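PDB 1QHB: haloperoxidase from Corallina officinalis, which catalyses the halogenation of organic substrates, using hydrogen peroxide and bromide with bound vanadate, and assembles as a homododecamer. Local coordinates for residues E337-A342 with D539-G544; S483-V488 with I543-A548. All blocks are in the same frame, centred on the assembly; numbering follows the deposited sequence.

Contact 1 (E337-A342 with D539-G544)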
# COMPACT_ATOMS: atom_id res chain seq x y z
N GLU A 337 -35.65 -26.57 14.61
CA GLU A 337 -36.23 -27.88 14.84
C GLU A 337 -37.01 -28.44 13.66
O GLU A 337 -36.78 -29.55 13.21
CB GLU A 337 -37.11 -27.84 16.13
CG GLU A 337 -37.72 -29.21 16.44
CD GLU A 337 -38.35 -29.35 17.82
OE1 GLU A 337 -38.13 -28.44 18.65
OE2 GLU A 337 -39.01 -30.38 18.03
N ALA A 338 -37.98 -27.73 13.13
CA ALA A 338 -38.85 -28.23 12.07
C ALA A 338 -38.05 -28.62 10.84
O ALA A 338 -38.42 -29.58 10.19
CB ALA A 338 -39.90 -27.16 11.73
N TYR A 339 -37.00 -27.87 10.51
CA TYR A 339 -36.22 -28.02 9.27
C TYR A 339 -35.19 -29.10 9.44
O TYR A 339 -34.85 -29.86 8.51
CB TYR A 339 -35.64 -26.65 8.82
CG TYR A 339 -36.69 -25.60 9.21
CD1 TYR A 339 -37.88 -25.49 8.55
CD2 TYR A 339 -36.47 -24.83 10.35
CE1 TYR A 339 -38.86 -24.60 8.98
CE2 TYR A 339 -37.43 -23.93 10.81
CZ TYR A 339 -38.63 -23.83 10.13
OH TYR A 339 -39.59 -22.97 10.59
N LEU A 340 -34.70 -29.26 10.65
CA LEU A 340 -33.77 -30.36 10.92
C LEU A 340 -34.54 -31.68 10.86
O LEU A 340 -34.12 -32.65 10.25
CB LEU A 340 -33.09 -30.12 12.27
CG LEU A 340 -32.40 -31.35 12.88
CD1 LEU A 340 -31.21 -31.76 12.04
CD2 LEU A 340 -32.07 -31.10 14.33
N ASN A 341 -35.76 -31.69 11.36
CA ASN A 341 -36.60 -32.91 11.32
C ASN A 341 -36.98 -33.21 9.87
O ASN A 341 -37.01 -34.40 9.58
CB ASN A 341 -37.88 -32.77 12.14
CG ASN A 341 -37.59 -32.66 13.63
OD1 ASN A 341 -38.55 -32.43 14.38
ND2 ASN A 341 -36.34 -32.78 14.04
N ALA A 342 -37.25 -32.18 9.08
CA ALA A 342 -37.58 -32.37 7.67
C ALA A 342 -36.39 -32.99 6.95
O ALA A 342 -36.49 -34.00 6.26
CB ALA A 342 -37.91 -31.05 7.01
N ASP A 539 -44.21 -22.03 6.08
CA ASP A 539 -45.46 -21.31 6.34
C ASP A 539 -46.17 -21.86 7.57
O ASP A 539 -46.77 -21.05 8.28
CB ASP A 539 -46.35 -21.32 5.11
CG ASP A 539 -46.29 -20.11 4.22
OD1 ASP A 539 -45.92 -18.99 4.70
OD2 ASP A 539 -46.62 -20.22 3.01
N ASN A 540 -46.19 -23.15 7.84
CA ASN A 540 -46.89 -23.71 9.00
C ASN A 540 -46.29 -23.23 10.31
O ASN A 540 -46.93 -22.84 11.30
CB ASN A 540 -46.73 -25.23 8.96
CG ASN A 540 -47.56 -26.02 7.97
OD1 ASN A 540 -47.25 -27.20 7.81
ND2 ASN A 540 -48.58 -25.48 7.31
N VAL A 541 -44.93 -23.22 10.39
CA VAL A 541 -44.30 -22.75 11.62
C VAL A 541 -44.52 -21.26 11.80
O VAL A 541 -44.83 -20.82 12.91
CB VAL A 541 -42.81 -23.10 11.60
CG1 VAL A 541 -42.07 -22.46 12.76
CG2 VAL A 541 -42.67 -24.62 11.55
N ALA A 542 -44.42 -20.43 10.80
CA ALA A 542 -44.59 -18.99 10.86
C ALA A 542 -46.03 -18.64 11.18
O ALA A 542 -46.24 -17.82 12.10
CB ALA A 542 -44.25 -18.41 9.45
N ILE A 543 -46.97 -19.27 10.45
CA ILE A 543 -48.39 -18.98 10.71
C ILE A 543 -48.81 -19.56 12.06
O ILE A 543 -49.65 -19.00 12.77
CB ILE A 543 -49.35 -19.49 9.63
CG1 ILE A 543 -49.06 -18.98 8.24
CG2 ILE A 543 -50.80 -19.21 10.05
CD1 ILE A 543 -49.11 -17.49 7.99
N GLY A 544 -48.17 -20.63 12.52
CA GLY A 544 -48.45 -21.09 13.88
C GLY A 544 -48.28 -19.95 14.89
O GLY A 544 -48.97 -19.95 15.90
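Val541 points at Ala338 and the end of Tyr339, joining helix 530-548 to the first turns of helix 337-349 in the buried helical core of this vanadium haloperoxidase. Of the two segments' CA atoms, those of Ala338 and Val541 are nearest, 7.7 Å apart. Followed outward, the valine meets the phenol first at its branch point: CB lies 3.4 Å from Tyr339 OH. CG1, anti to the backbone N (chi1 172°), lies beside the phenol oxygen, 3.3 Å from Tyr339 OH. CG2 takes the other branch, where its nearest neighbours are Tyr339 OH at 3.6 Å and Ala338 CB at 3.8 Å, and it meets the tyrosine ring obliquely. The tyrosine, reaching over from the opposite direction, thus sets its hydroxyl against all three side-chain carbons of the valine. Within its own helix Ala338 CB stands 3.8 Å above the Tyr339 ring plane, over the centre, so one methyl serves both the ring and Val541. Tyr339 also packs on Ala489, Cys492 and Val493 of helix 484-499, and Val541 on Val330 of helix 323-332, which places the pair among four helices. What joins these two segments is van der Waals contact of the Val541 branches with one methyl and the phenol end, with no charge or directional bond between them.

Contact 2 (S483-V488 with I543-A548). With PO4 (phosphate ion), chain G.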
# COMPACT_ATOMS: atom_id res chain seq x y z
N SER A 483 -39.96 -11.60 12.58
CA SER A 483 -40.15 -12.72 13.49
C SER A 483 -38.95 -13.62 13.51
O SER A 483 -38.43 -14.00 12.44
CB SER A 483 -41.43 -13.49 12.98
OG SER A 483 -41.46 -14.84 13.48
N GLY A 484 -38.55 -14.11 14.69
CA GLY A 484 -37.44 -15.03 14.80
C GLY A 484 -37.78 -16.36 14.18
O GLY A 484 -36.97 -16.96 13.46
N HIS A 485 -38.99 -16.87 14.41
CA HIS A 485 -39.38 -18.17 13.81
C HIS A 485 -39.40 -18.10 12.28
O HIS A 485 -38.88 -18.94 11.56
CB HIS A 485 -40.85 -18.46 14.28
CG HIS A 485 -40.82 -19.15 15.61
ND1 HIS A 485 -40.76 -18.55 16.84
CD2 HIS A 485 -40.86 -20.48 15.87
CE1 HIS A 485 -40.72 -19.47 17.79
NE2 HIS A 485 -40.82 -20.66 17.23
N ALA A 486 -40.05 -17.06 11.76
CA ALA A 486 -40.14 -16.90 10.31
C ALA A 486 -38.81 -16.56 9.65
O ALA A 486 -38.55 -17.11 8.56
CB ALA A 486 -41.21 -15.90 9.96
N VAL A 487 -37.91 -15.82 10.36
CA VAL A 487 -36.65 -15.54 9.65
C VAL A 487 -35.83 -16.81 9.52
O VAL A 487 -35.10 -17.09 8.57
CB VAL A 487 -35.85 -14.38 10.28
CG1 VAL A 487 -35.06 -14.83 11.53
CG2 VAL A 487 -34.81 -13.91 9.25
N VAL A 488 -35.87 -17.65 10.55
CA VAL A 488 -35.14 -18.90 10.59
C VAL A 488 -35.75 -19.89 9.60
O VAL A 488 -35.03 -20.61 8.93
CB VAL A 488 -35.08 -19.49 12.00
CG1 VAL A 488 -34.58 -20.93 12.03
CG2 VAL A 488 -34.18 -18.60 12.88
N ILE A 543 -46.97 -19.27 10.45
CA ILE A 543 -48.39 -18.98 10.71
C ILE A 543 -48.81 -19.56 12.06
O ILE A 543 -49.65 -19.00 12.77
CB ILE A 543 -49.35 -19.49 9.63
CG1 ILE A 543 -49.06 -18.98 8.24
CG2 ILE A 543 -50.80 -19.21 10.05
CD1 ILE A 543 -49.11 -17.49 7.99
N GLY A 544 -48.17 -20.63 12.52
CA GLY A 544 -48.45 -21.09 13.88
C GLY A 544 -48.28 -19.95 14.89
O GLY A 544 -48.97 -19.95 15.90
N ARG A 545 -47.33 -18.99 14.71
CA ARG A 545 -47.11 -17.94 15.70
C ARG A 545 -48.28 -16.95 15.71
O ARG A 545 -48.77 -16.49 16.75
CB ARG A 545 -45.79 -17.18 15.54
CG ARG A 545 -44.52 -18.05 15.51
CD ARG A 545 -44.20 -18.60 16.87
NE ARG A 545 -43.71 -17.51 17.69
CZ ARG A 545 -43.45 -17.58 19.01
NH1 ARG A 545 -43.64 -18.73 19.59
NH2 ARG A 545 -43.01 -16.50 19.62
N ASN A 546 -48.89 -16.76 14.56
CA ASN A 546 -50.08 -15.97 14.35
C ASN A 546 -51.27 -16.62 15.03
O ASN A 546 -51.97 -15.95 15.80
CB ASN A 546 -50.38 -15.86 12.85
CG ASN A 546 -49.37 -15.04 12.08
OD1 ASN A 546 -48.31 -14.73 12.58
ND2 ASN A 546 -49.64 -14.67 10.83
N MET A 547 -51.37 -17.95 14.92
CA MET A 547 -52.45 -18.71 15.57
C MET A 547 -52.34 -18.65 17.08
O MET A 547 -53.33 -18.74 17.81
CB MET A 547 -52.33 -20.16 15.07
CG MET A 547 -52.85 -20.29 13.61
SD MET A 547 -52.49 -21.95 13.02
CE MET A 547 -53.48 -21.89 11.51
N ALA A 548 -51.11 -18.45 17.59
CA ALA A 548 -50.92 -18.30 19.04
C ALA A 548 -51.24 -16.86 19.41
O ALA A 548 -51.44 -16.61 20.58
CB ALA A 548 -49.52 -18.65 19.50
P PO4 G . -40.89 -14.70 17.49
O1 PO4 G . -42.08 -14.25 18.27
O2 PO4 G . -41.26 -15.69 16.44
O3 PO4 G . -39.91 -15.28 18.41
O4 PO4 G . -40.34 -13.46 16.82
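His485 and Arg545 lie one against the other in the vanadate pocket of the haloperoxidase fold, where the N-terminus of helix 484-499 faces helix 530-548. Their side chains cross at about a right angle, yet imidazole and guanidinium planes are only 16° apart. Arg545 CD sits over one ring face, 3.6 Å from the His485 centroid, a CH-pi contact. The arginine reaches this place because it bends at chi2 and chi3, both -73°. In return, His485 CE1 stands over one guanidinium face; Arg545 NE and His485 ND1 are close but badly angled for a bond. A phosphate, probably from the crystallisation liquor, occupies the pocket. His485 ND1 donates to phosphate O2 (2.9 Å) at the imidazole edge, while NE2 bonds Asp333, so the ring is held at both nitrogens. Arg545 NH2 gives phosphate O1 a bond of 2.8 Å from the guanidinium edge; an alanine here would probably leave the anion without that donor and one imidazole face without its cover. Lys398, Arg406 and His551 also bond the phosphate, and Gly484 N binds phosphate O4. Ser483, the N-cap residue, donates from OG to phosphate O2 and accepts there from Ala486 N, 3.1 Å away and nearly straight at 174°.

Contacts 1 and 2 both use helix 530-548, sharing Ile543 and Gly544, and their centres lie 9 Å apart. Neither is at the surface: all touching residues of contact 1 are buried, while contact 2 sits almost at the centre of the chain, where His485 keeps partial exposure in the anion pocket. The two touch directly, Val541 CG1 packing 3.9 Å from His485 CD2, so a Val541 methyl of contact 1 abuts the CD2 edge of the imidazole. Ala542 and Ala486 also meet through their methyls. Chemistry changes along the one helix: apolar packing of a valine on an alanine and the end of a tyrosine in 337-342, then, about one turn on, a positively charged group facing the oxyanion beside 483-488.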